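Glutathione S-transferase (PDB 2DSA) binds glutathione and reductively dechlorinates metabolites of polychlorinated biphenyls, probably as a glutathione transferase. Local coordinates at residues R19-N24 with D75-K80; Y92-W97 with Q150-D155; T131-V136 with I170-W175; A143-G148 with Q179-R184. One frame throughout, in Å; residues are numbered along the deposited sequence.

Interaction 1 joins helices 12-21 and 66-76 at their C-terminal ends, in the thioredoxin-like part of the glutathione transferase fold. Interactions 2, 3 and 4 lie in the helical part, where helices 89-109, 119-139, 153-163 and 176-186 pack together with the loops between them. Along the chain interaction 1 closes first; the segments of the other three alternate, so their contacts interlock. Centres of interactions 2 and 4 are about 12 Å apart, and Asp-155 OD2 of the former meets Leu-146 N of the latter. The centres of interactions 1 and 3 are about 31 Å apart, on opposite sides of the chain's centre. Segments 75-80, 92-97 and 131-136 also reach the second subunit, tying this packing to the dimer.

Interaction 1 (R19-N24 with D75-K80)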
# COMPACT_ATOMS: atom_id res chain seq x y z
N ARG A 19 -4.78 13.99 15.71
CA ARG A 19 -5.68 14.44 16.78
C ARG A 19 -5.95 13.35 17.79
O ARG A 19 -6.01 13.62 18.99
CB ARG A 19 -7.01 14.95 16.21
CG ARG A 19 -6.83 16.20 15.41
CD ARG A 19 -8.14 16.85 15.12
NE ARG A 19 -7.90 18.06 14.33
CZ ARG A 19 -7.83 19.30 14.83
NH1 ARG A 19 -8.03 19.51 16.13
NH2 ARG A 19 -7.58 20.32 14.02
N GLU A 20 -6.09 12.11 17.32
CA GLU A 20 -6.20 10.97 18.20
C GLU A 20 -4.96 10.84 19.09
O GLU A 20 -5.06 10.54 20.28
CB GLU A 20 -6.44 9.67 17.41
CG GLU A 20 -7.84 9.50 16.84
CD GLU A 20 -8.92 9.21 17.89
OE1 GLU A 20 -8.61 8.78 19.03
OE2 GLU A 20 -10.11 9.42 17.58
N ALA A 21 -3.79 11.10 18.50
CA ALA A 21 -2.51 11.02 19.20
C ALA A 21 -2.31 12.18 20.17
O ALA A 21 -1.50 12.08 21.09
CB ALA A 21 -1.38 10.98 18.19
N GLY A 22 -3.03 13.28 19.94
CA GLY A 22 -2.88 14.49 20.76
C GLY A 22 -1.64 15.31 20.46
O GLY A 22 -1.21 16.08 21.31
N LEU A 23 -1.08 15.16 19.25
CA LEU A 23 0.18 15.82 18.87
C LEU A 23 -0.03 17.26 18.37
O LEU A 23 -1.12 17.59 17.89
CB LEU A 23 0.93 15.02 17.79
CG LEU A 23 1.39 13.59 18.08
CD1 LEU A 23 2.04 12.97 16.86
CD2 LEU A 23 2.34 13.51 19.27
N ASN A 24 1.01 18.09 18.51
CA ASN A 24 1.02 19.45 17.96
C ASN A 24 1.33 19.37 16.49
O ASN A 24 2.26 18.68 16.09
CB ASN A 24 2.10 20.34 18.60
CG ASN A 24 2.13 20.28 20.12
OD1 ASN A 24 1.08 20.34 20.80
ND2 ASN A 24 3.34 20.18 20.68
N ASP A 75 3.30 5.62 16.39
CA ASP A 75 4.50 5.25 17.14
C ASP A 75 5.00 6.37 18.07
O ASP A 75 5.79 6.10 18.98
CB ASP A 75 5.63 4.82 16.19
CG ASP A 75 5.40 3.43 15.59
OD1 ASP A 75 6.13 3.08 14.64
OD2 ASP A 75 4.53 2.69 16.07
N GLN A 76 4.53 7.59 17.84
CA GLN A 76 4.86 8.74 18.69
C GLN A 76 4.15 8.65 20.03
O GLN A 76 4.65 9.17 21.03
CB GLN A 76 4.54 10.08 17.99
CG GLN A 76 5.25 10.30 16.65
CD GLN A 76 6.68 9.75 16.62
OE1 GLN A 76 7.58 10.27 17.30
NE2 GLN A 76 6.90 8.70 15.82
N VAL A 77 2.98 8.01 20.07
CA VAL A 77 2.20 7.91 21.31
C VAL A 77 1.76 6.47 21.61
O VAL A 77 0.56 6.16 21.56
CB VAL A 77 0.97 8.89 21.32
CG1 VAL A 77 0.43 9.07 22.74
CG2 VAL A 77 1.34 10.27 20.79
N PRO A 78 2.72 5.59 21.95
CA PRO A 78 2.40 4.17 22.16
C PRO A 78 1.37 3.93 23.25
O PRO A 78 0.65 2.92 23.20
CB PRO A 78 3.74 3.54 22.53
CG PRO A 78 4.64 4.69 22.89
CD PRO A 78 4.17 5.86 22.12
N GLY A 79 1.29 4.85 24.22
CA GLY A 79 0.28 4.77 25.29
C GLY A 79 -1.14 4.76 24.75
O GLY A 79 -2.05 4.17 25.35
N LYS A 80 -1.34 5.42 23.60
CA LYS A 80 -2.67 5.51 23.00
C LYS A 80 -3.07 4.26 22.20
O LYS A 80 -4.25 4.09 21.88
CB LYS A 80 -2.82 6.82 22.24
CG LYS A 80 -3.15 7.96 23.21
CD LYS A 80 -3.14 9.33 22.59
CE LYS A 80 -3.36 10.40 23.66
NZ LYS A 80 -4.81 10.57 24.04
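Val-77 pushes its CG2 methyl between Ala-21 and Leu-23, and this is the close-packed part of the contact. CG2 lies 3.8 Å from Ala-21 CB and 3.7 Å from Leu-23 CD2, and it also rests 3.4 Å from Ala-21 O. The leucine and valine side chains run past each other in opposite directions. With its CG anti to the carbonyl carbon (chi1 -61°), Leu-23 sends its second methyl, CD1, across Gln-76, 4.0 Å from Gln-76 CB. The amide of Gln-76 turns from the contact, and its NE2 bonds to Tyr-72 O. A Schellman motif ends helix 12-21 here: Gly-22 has positive phi, Leu-23 N reaches back to Leu-18 O, and the chain turns to bring Leu-23 beside the end of helix 66-76 in the thioredoxin-like domain. The solvent side holds no apolar packing: the exposed Lys-80 lays its chain over the carbonyls of the helix end, its CD 3.2 Å from Glu-20 O and 3.5 Å from Ala-21 O, before a bend at chi4. Its NZ is held more loosely, 6.5 Å from Glu-20 OE1 and too far for an ion pair, while Glu-20 OE2 forms a salt bridge with Arg-188.

Interaction 2 (Y92-W97 with Q150-D155)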
# COMPACT_ATOMS: atom_id res chain seq x y z
N TYR A 92 2.18 -6.40 11.89
CA TYR A 92 2.16 -6.86 10.47
C TYR A 92 0.75 -6.95 9.92
O TYR A 92 0.47 -6.58 8.79
CB TYR A 92 2.94 -8.16 10.26
CG TYR A 92 4.36 -8.07 10.78
CD1 TYR A 92 4.71 -8.66 12.00
CD2 TYR A 92 5.33 -7.35 10.10
CE1 TYR A 92 5.99 -8.55 12.50
CE2 TYR A 92 6.62 -7.23 10.59
CZ TYR A 92 6.94 -7.83 11.80
OH TYR A 92 8.21 -7.73 12.31
N HIS A 93 -0.14 -7.43 10.77
CA HIS A 93 -1.56 -7.47 10.49
C HIS A 93 -2.16 -6.06 10.24
O HIS A 93 -3.00 -5.88 9.35
CB HIS A 93 -2.28 -8.22 11.62
CG HIS A 93 -3.67 -8.67 11.28
ND1 HIS A 93 -4.59 -9.01 12.25
CD2 HIS A 93 -4.29 -8.82 10.09
CE1 HIS A 93 -5.73 -9.35 11.67
NE2 HIS A 93 -5.57 -9.24 10.36
N LEU A 94 -1.72 -5.05 11.00
CA LEU A 94 -2.07 -3.66 10.69
C LEU A 94 -1.57 -3.21 9.29
O LEU A 94 -2.29 -2.54 8.54
CB LEU A 94 -1.52 -2.71 11.77
CG LEU A 94 -1.70 -1.20 11.51
CD1 LEU A 94 -3.06 -0.78 11.95
CD2 LEU A 94 -0.65 -0.37 12.24
N GLN A 95 -0.33 -3.58 8.95
CA GLN A 95 0.28 -3.21 7.67
C GLN A 95 -0.42 -3.89 6.49
O GLN A 95 -0.51 -3.32 5.39
CB GLN A 95 1.77 -3.56 7.68
CG GLN A 95 2.52 -2.75 8.71
CD GLN A 95 3.89 -3.25 9.03
OE1 GLN A 95 4.26 -4.41 8.75
NE2 GLN A 95 4.67 -2.39 9.66
N GLN A 96 -0.87 -5.12 6.73
CA GLN A 96 -1.74 -5.84 5.81
C GLN A 96 -2.99 -5.03 5.55
O GLN A 96 -3.29 -4.71 4.41
CB GLN A 96 -2.11 -7.22 6.39
CG GLN A 96 -3.19 -7.95 5.59
CD GLN A 96 -3.72 -9.18 6.32
OE1 GLN A 96 -4.92 -9.28 6.58
NE2 GLN A 96 -2.82 -10.07 6.71
N TRP A 97 -3.72 -4.68 6.61
CA TRP A 97 -4.93 -3.88 6.47
C TRP A 97 -4.70 -2.52 5.84
O TRP A 97 -5.48 -2.12 4.95
CB TRP A 97 -5.74 -3.79 7.76
CG TRP A 97 -6.63 -4.98 7.92
CD1 TRP A 97 -6.53 -5.98 8.86
CD2 TRP A 97 -7.74 -5.34 7.07
NE1 TRP A 97 -7.52 -6.91 8.66
CE2 TRP A 97 -8.27 -6.55 7.57
CE3 TRP A 97 -8.36 -4.73 5.96
CZ2 TRP A 97 -9.39 -7.19 6.99
CZ3 TRP A 97 -9.47 -5.36 5.39
CH2 TRP A 97 -9.97 -6.58 5.90
N GLN A 150 -9.69 -3.20 19.58
CA GLN A 150 -8.92 -1.97 19.66
C GLN A 150 -8.94 -1.19 18.35
O GLN A 150 -8.56 -1.71 17.30
CB GLN A 150 -7.46 -2.25 20.07
CG GLN A 150 -6.63 -0.98 20.36
CD GLN A 150 -6.89 -0.41 21.75
OE1 GLN A 150 -6.85 -1.13 22.75
NE2 GLN A 150 -7.14 0.91 21.82
N LEU A 151 -9.36 0.07 18.43
CA LEU A 151 -9.23 0.99 17.31
C LEU A 151 -7.75 1.22 16.95
O LEU A 151 -6.91 1.46 17.82
CB LEU A 151 -9.93 2.33 17.59
CG LEU A 151 -9.80 3.35 16.44
CD1 LEU A 151 -11.16 3.87 16.00
CD2 LEU A 151 -8.86 4.49 16.80
N SER A 152 -7.46 1.14 15.66
CA SER A 152 -6.13 1.45 15.16
C SER A 152 -6.16 2.48 14.01
O SER A 152 -7.24 2.88 13.54
CB SER A 152 -5.44 0.16 14.72
OG SER A 152 -5.97 -0.29 13.49
N VAL A 153 -4.99 2.91 13.56
CA VAL A 153 -4.90 3.78 12.38
C VAL A 153 -5.49 3.14 11.08
O VAL A 153 -5.80 3.85 10.13
CB VAL A 153 -3.44 4.33 12.16
CG1 VAL A 153 -3.04 5.32 13.25
CG2 VAL A 153 -2.42 3.20 12.08
N ALA A 154 -5.63 1.82 11.03
CA ALA A 154 -6.29 1.14 9.89
C ALA A 154 -7.77 1.47 9.80
O ALA A 154 -8.31 1.67 8.73
CB ALA A 154 -6.09 -0.37 9.96
N ASP A 155 -8.42 1.55 10.96
CA ASP A 155 -9.82 1.92 11.08
C ASP A 155 -10.06 3.36 10.67
O ASP A 155 -11.09 3.68 10.07
CB ASP A 155 -10.30 1.70 12.51
CG ASP A 155 -10.21 0.26 12.94
OD1 ASP A 155 -9.45 -0.03 13.90
OD2 ASP A 155 -10.89 -0.59 12.32
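Ser-152, which meets Leu-94 across the contact, donates from its backbone N to Asp-155 OD1 at 2.9 Å, a nearly straight bond (168°) that uses the anti lone pair of the carboxylate oxygen. Together the serine and the aspartate form the N-capping box of helix 153-163, a feature well known at this helix in glutathione transferases. Ser-152 OG caps the helix in turn, accepting from Ala-154 N at 3.3 Å in a longer, more bent bond. The other carboxylate oxygen, Asp-155 OD2, accepts from Leu-146 N, so one buried aspartate ties the helix start to the preceding loop. Against this capped end lies helix 89-109, and Leu-94 does most of the touching. Its CG stands anti to the backbone N (chi1 174°), which carries both methyls out to the cap. CD1 packs 3.3 Å from Ser-152 OG and 3.6 Å from Ala-154 CB, so a methyl lies against the capping hydroxyl. CD2 meets Val-153 CG2 at 4.0 Å, the two side chains crossing at about a right angle. One turn further along, the indole of Trp-97 leads away toward Phe-100, leaving only its CB beside Ala-154 CB, 4.1 Å apart.

Interaction 3 (T131-V136 with I170-W175); sequences TRLGQV and IDLSPW
Leu-133 and Trp-175 make the main contact between helix 119-139 and the loop that leads into helix 176-186, both in the all-helical C-terminal domain of the glutathione transferase fold, and it is first a CH-pi interaction. Leu-133 CB sits over the six-membered ring of the indole, 4.1 Å from its centroid and only 6° off the normal. Pro-174 CB covers the opposite face, so the ring is held between the helix and its own neighbour in sequence. The tryptophan CG is anti to the carbonyl carbon (chi1 -51°), a setting that lays the indole against the helix.

Apolar contacts come next, and most converge on a single methyl. Leu-133 CD1 lies 3.7 Å from Trp-175 CZ3, 4.0 Å from Leu-172 CD2 and 4.3 Å from Ile-170 CG2. At the pyrrole end, Trp-175 NE1 approaches Gly-134 CA, 3.6 Å away, so the indole meets helix backbone here rather than a side chain.

Polar bonds stay inside the loop. Trp-175 N donates to Leu-172 O at 2.9 Å, closing a type I beta turn that places Trp-175 as the N-cap residue of helix 176-186. On the outer side Ser-173 OG donates to Asp-171 OD2 at 2.6 Å. With no hydrogen bond between the segments, the contact probably rests on shape and dispersion, while the loop's own bonds would help set the indole against the helix.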
# COMPACT_ATOMS: atom_id res chain seq x y z
N THR A 131 -17.00 -6.11 -4.40
CA THR A 131 -16.43 -7.36 -3.87
C THR A 131 -15.58 -7.07 -2.63
O THR A 131 -15.73 -7.71 -1.59
CB THR A 131 -15.54 -8.06 -4.91
OG1 THR A 131 -16.29 -8.27 -6.12
CG2 THR A 131 -15.05 -9.41 -4.39
N ARG A 132 -14.70 -6.09 -2.78
CA ARG A 132 -13.72 -5.74 -1.77
C ARG A 132 -14.40 -5.22 -0.50
O ARG A 132 -14.08 -5.67 0.60
CB ARG A 132 -12.71 -4.76 -2.38
CG ARG A 132 -11.24 -5.20 -2.27
CD ARG A 132 -10.65 -5.94 -3.47
NE ARG A 132 -10.86 -7.38 -3.36
CZ ARG A 132 -10.35 -8.31 -4.17
NH1 ARG A 132 -9.50 -8.01 -5.14
NH2 ARG A 132 -10.68 -9.57 -3.96
N LEU A 133 -15.38 -4.32 -0.66
CA LEU A 133 -16.24 -3.87 0.46
C LEU A 133 -17.04 -4.99 1.15
O LEU A 133 -17.35 -4.90 2.34
CB LEU A 133 -17.21 -2.77 0.03
CG LEU A 133 -16.70 -1.41 -0.46
CD1 LEU A 133 -17.88 -0.60 -0.99
CD2 LEU A 133 -15.93 -0.62 0.62
N GLY A 134 -17.39 -6.02 0.39
CA GLY A 134 -17.98 -7.23 0.97
C GLY A 134 -17.02 -7.90 1.94
O GLY A 134 -17.41 -8.27 3.05
N GLN A 135 -15.76 -8.04 1.53
CA GLN A 135 -14.76 -8.65 2.40
C GLN A 135 -14.59 -7.87 3.72
O GLN A 135 -14.46 -8.48 4.79
CB GLN A 135 -13.42 -8.79 1.67
CG GLN A 135 -12.33 -9.49 2.49
CD GLN A 135 -10.98 -9.47 1.82
OE1 GLN A 135 -10.84 -9.01 0.67
NE2 GLN A 135 -9.96 -9.95 2.52
N VAL A 136 -14.63 -6.55 3.65
CA VAL A 136 -14.47 -5.71 4.85
C VAL A 136 -15.70 -5.75 5.74
O VAL A 136 -15.59 -5.73 6.97
CB VAL A 136 -14.12 -4.24 4.50
CG1 VAL A 136 -13.75 -3.47 5.74
CG2 VAL A 136 -12.99 -4.20 3.50
N ILE A 170 -21.97 5.76 -4.04
CA ILE A 170 -21.89 4.36 -3.59
C ILE A 170 -22.76 4.12 -2.37
O ILE A 170 -22.60 4.76 -1.31
CB ILE A 170 -20.42 3.88 -3.34
CG1 ILE A 170 -19.65 3.85 -4.66
CG2 ILE A 170 -20.41 2.48 -2.70
CD1 ILE A 170 -18.14 3.85 -4.51
N ASP A 171 -23.72 3.22 -2.55
CA ASP A 171 -24.64 2.86 -1.50
C ASP A 171 -23.99 1.78 -0.64
O ASP A 171 -23.53 0.77 -1.16
CB ASP A 171 -25.94 2.33 -2.11
CG ASP A 171 -27.09 2.26 -1.11
OD1 ASP A 171 -28.11 1.62 -1.44
OD2 ASP A 171 -26.98 2.85 -0.01
N LEU A 172 -23.94 2.03 0.66
CA LEU A 172 -23.38 1.07 1.62
C LEU A 172 -24.47 0.25 2.31
O LEU A 172 -24.20 -0.51 3.24
CB LEU A 172 -22.48 1.79 2.64
CG LEU A 172 -21.25 2.55 2.11
CD1 LEU A 172 -20.51 3.15 3.28
CD2 LEU A 172 -20.31 1.65 1.29
N SER A 173 -25.70 0.41 1.82
CA SER A 173 -26.89 -0.30 2.33
C SER A 173 -26.78 -1.84 2.37
O SER A 173 -27.29 -2.45 3.31
CB SER A 173 -28.14 0.11 1.54
OG SER A 173 -28.43 1.49 1.72
N PRO A 174 -26.12 -2.45 1.36
CA PRO A 174 -25.89 -3.90 1.39
C PRO A 174 -24.93 -4.32 2.51
O PRO A 174 -24.85 -5.50 2.85
CB PRO A 174 -25.23 -4.17 0.03
CG PRO A 174 -25.51 -2.99 -0.80
CD PRO A 174 -25.56 -1.85 0.14
N TRP A 175 -24.21 -3.36 3.09
CA TRP A 175 -23.22 -3.64 4.13
C TRP A 175 -23.49 -2.88 5.43
O TRP A 175 -22.76 -1.95 5.76
CB TRP A 175 -21.82 -3.32 3.62
CG TRP A 175 -21.53 -3.96 2.30
CD1 TRP A 175 -21.33 -5.29 2.06
CD2 TRP A 175 -21.44 -3.30 1.03
NE1 TRP A 175 -21.11 -5.50 0.72
CE2 TRP A 175 -21.16 -4.30 0.07
CE3 TRP A 175 -21.56 -1.97 0.62
CZ2 TRP A 175 -21.00 -4.00 -1.29
CZ3 TRP A 175 -21.39 -1.67 -0.74
CH2 TRP A 175 -21.11 -2.69 -1.67

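Interaction 4 (A143-G148 with Q179-R184); sequences APYLLG and QAFQGR
Arg-184 and Pro-144 O form the hydrogen bonds of this contact. NH2 of the arginine donates to Pro-144 O at 2.9 Å, bent to 132° and tilted from the guanidinium plane; NE adds a weak second bond at 3.1 Å. Both therefore converge on one carbonyl oxygen. Bends at chi2 and chi3 fold the arginine chain back to reach it, and the guanidinium ends between Pro-144 CA on one face and Ala-180 O on the other. A bridging water joins the same two segments, 2.7 Å from Tyr-145 OH and donating to Arg-184 O. Tyr-145 also begins a type I turn to Gly-148, closed by backbone bonds in both directions, in the loop between helices 119-139 and 153-163 of the all-helical C-terminal domain. Pro-144 and Tyr-145, at the start of the turn, face helix 176-186, while Leu-147 packs on helix 89-109. Van der Waals and ring contacts complete the join. Pro-144 CB packs 3.5 Å from Arg-184 NE, while the arginine CG lies 3.6 Å from Tyr-145 OH, with the tyrosine ring and guanidinium nearly perpendicular (86°). Pro-144 O lies at the edge of the Phe-181 ring, in the ring plane, and Phe-181 CE1 lies at the edge of the Tyr-145 ring, 4.3 Å from Tyr-145 CD2.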
# COMPACT_ATOMS: atom_id res chain seq x y z
N ALA A 143 -16.76 -8.09 14.98
CA ALA A 143 -15.81 -7.30 15.78
C ALA A 143 -15.93 -5.82 15.41
O ALA A 143 -16.18 -5.48 14.25
CB ALA A 143 -14.39 -7.83 15.59
N PRO A 144 -15.77 -4.91 16.40
CA PRO A 144 -15.99 -3.49 16.11
C PRO A 144 -14.93 -2.84 15.19
O PRO A 144 -15.26 -1.92 14.45
CB PRO A 144 -16.00 -2.85 17.49
CG PRO A 144 -15.20 -3.77 18.35
CD PRO A 144 -15.40 -5.14 17.81
N TYR A 145 -13.69 -3.32 15.24
CA TYR A 145 -12.60 -2.76 14.46
C TYR A 145 -11.85 -3.84 13.69
O TYR A 145 -12.05 -5.03 13.94
CB TYR A 145 -11.65 -1.95 15.37
CG TYR A 145 -12.40 -0.94 16.20
CD1 TYR A 145 -12.59 -1.14 17.56
CD2 TYR A 145 -12.95 0.19 15.60
CE1 TYR A 145 -13.29 -0.21 18.32
CE2 TYR A 145 -13.65 1.10 16.35
CZ TYR A 145 -13.82 0.89 17.70
OH TYR A 145 -14.52 1.81 18.44
N LEU A 146 -11.01 -3.40 12.75
CA LEU A 146 -10.28 -4.28 11.83
C LEU A 146 -9.37 -5.30 12.53
O LEU A 146 -9.26 -6.47 12.10
CB LEU A 146 -9.48 -3.44 10.83
CG LEU A 146 -9.93 -3.19 9.37
CD1 LEU A 146 -11.36 -3.62 9.05
CD2 LEU A 146 -9.63 -1.76 8.89
N LEU A 147 -8.73 -4.87 13.62
CA LEU A 147 -7.83 -5.72 14.40
C LEU A 147 -8.50 -6.32 15.65
O LEU A 147 -7.84 -7.00 16.43
CB LEU A 147 -6.54 -4.97 14.75
CG LEU A 147 -5.72 -4.43 13.55
CD1 LEU A 147 -4.41 -3.80 14.00
CD2 LEU A 147 -5.45 -5.50 12.50
N GLY A 148 -9.80 -6.07 15.82
CA GLY A 148 -10.54 -6.64 16.95
C GLY A 148 -11.27 -5.61 17.77
O GLY A 148 -12.09 -4.86 17.25
N GLN A 179 -21.74 0.63 7.80
CA GLN A 179 -22.47 1.78 8.34
C GLN A 179 -22.38 1.82 9.86
O GLN A 179 -22.25 2.89 10.45
CB GLN A 179 -23.93 1.73 7.91
CG GLN A 179 -24.13 1.91 6.42
CD GLN A 179 -25.52 1.55 5.98
OE1 GLN A 179 -26.12 0.59 6.48
NE2 GLN A 179 -26.05 2.30 5.02
N ALA A 180 -22.46 0.66 10.49
CA ALA A 180 -22.27 0.53 11.94
C ALA A 180 -20.87 0.99 12.33
O ALA A 180 -20.70 1.69 13.33
CB ALA A 180 -22.51 -0.90 12.38
N PHE A 181 -19.88 0.60 11.53
CA PHE A 181 -18.49 1.01 11.73
C PHE A 181 -18.32 2.52 11.59
O PHE A 181 -17.63 3.14 12.39
CB PHE A 181 -17.57 0.24 10.76
CG PHE A 181 -16.17 0.77 10.68
CD1 PHE A 181 -15.18 0.32 11.56
CD2 PHE A 181 -15.82 1.70 9.70
CE1 PHE A 181 -13.88 0.80 11.47
CE2 PHE A 181 -14.52 2.19 9.61
CZ PHE A 181 -13.56 1.74 10.49
N GLN A 182 -18.97 3.11 10.59
CA GLN A 182 -18.92 4.56 10.38
C GLN A 182 -19.41 5.35 11.58
O GLN A 182 -18.81 6.36 11.95
CB GLN A 182 -19.75 4.95 9.17
CG GLN A 182 -19.10 4.61 7.86
CD GLN A 182 -19.94 5.01 6.68
OE1 GLN A 182 -19.47 5.74 5.79
NE2 GLN A 182 -21.18 4.55 6.65
N GLY A 183 -20.49 4.87 12.20
CA GLY A 183 -21.06 5.53 13.37
C GLY A 183 -20.22 5.34 14.62
O GLY A 183 -20.18 6.21 15.49
N ARG A 184 -19.55 4.20 14.70
CA ARG A 184 -18.65 3.86 15.79
C ARG A 184 -17.41 4.76 15.79
O ARG A 184 -17.01 5.26 16.85
CB ARG A 184 -18.23 2.39 15.63
CG ARG A 184 -17.71 1.74 16.88
CD ARG A 184 -18.04 0.25 16.91
NE ARG A 184 -17.72 -0.40 15.65
CZ ARG A 184 -18.56 -1.13 14.92
NH1 ARG A 184 -19.81 -1.37 15.31
NH2 ARG A 184 -18.12 -1.65 13.79
O HOH W 1 -14.76 4.43 18.01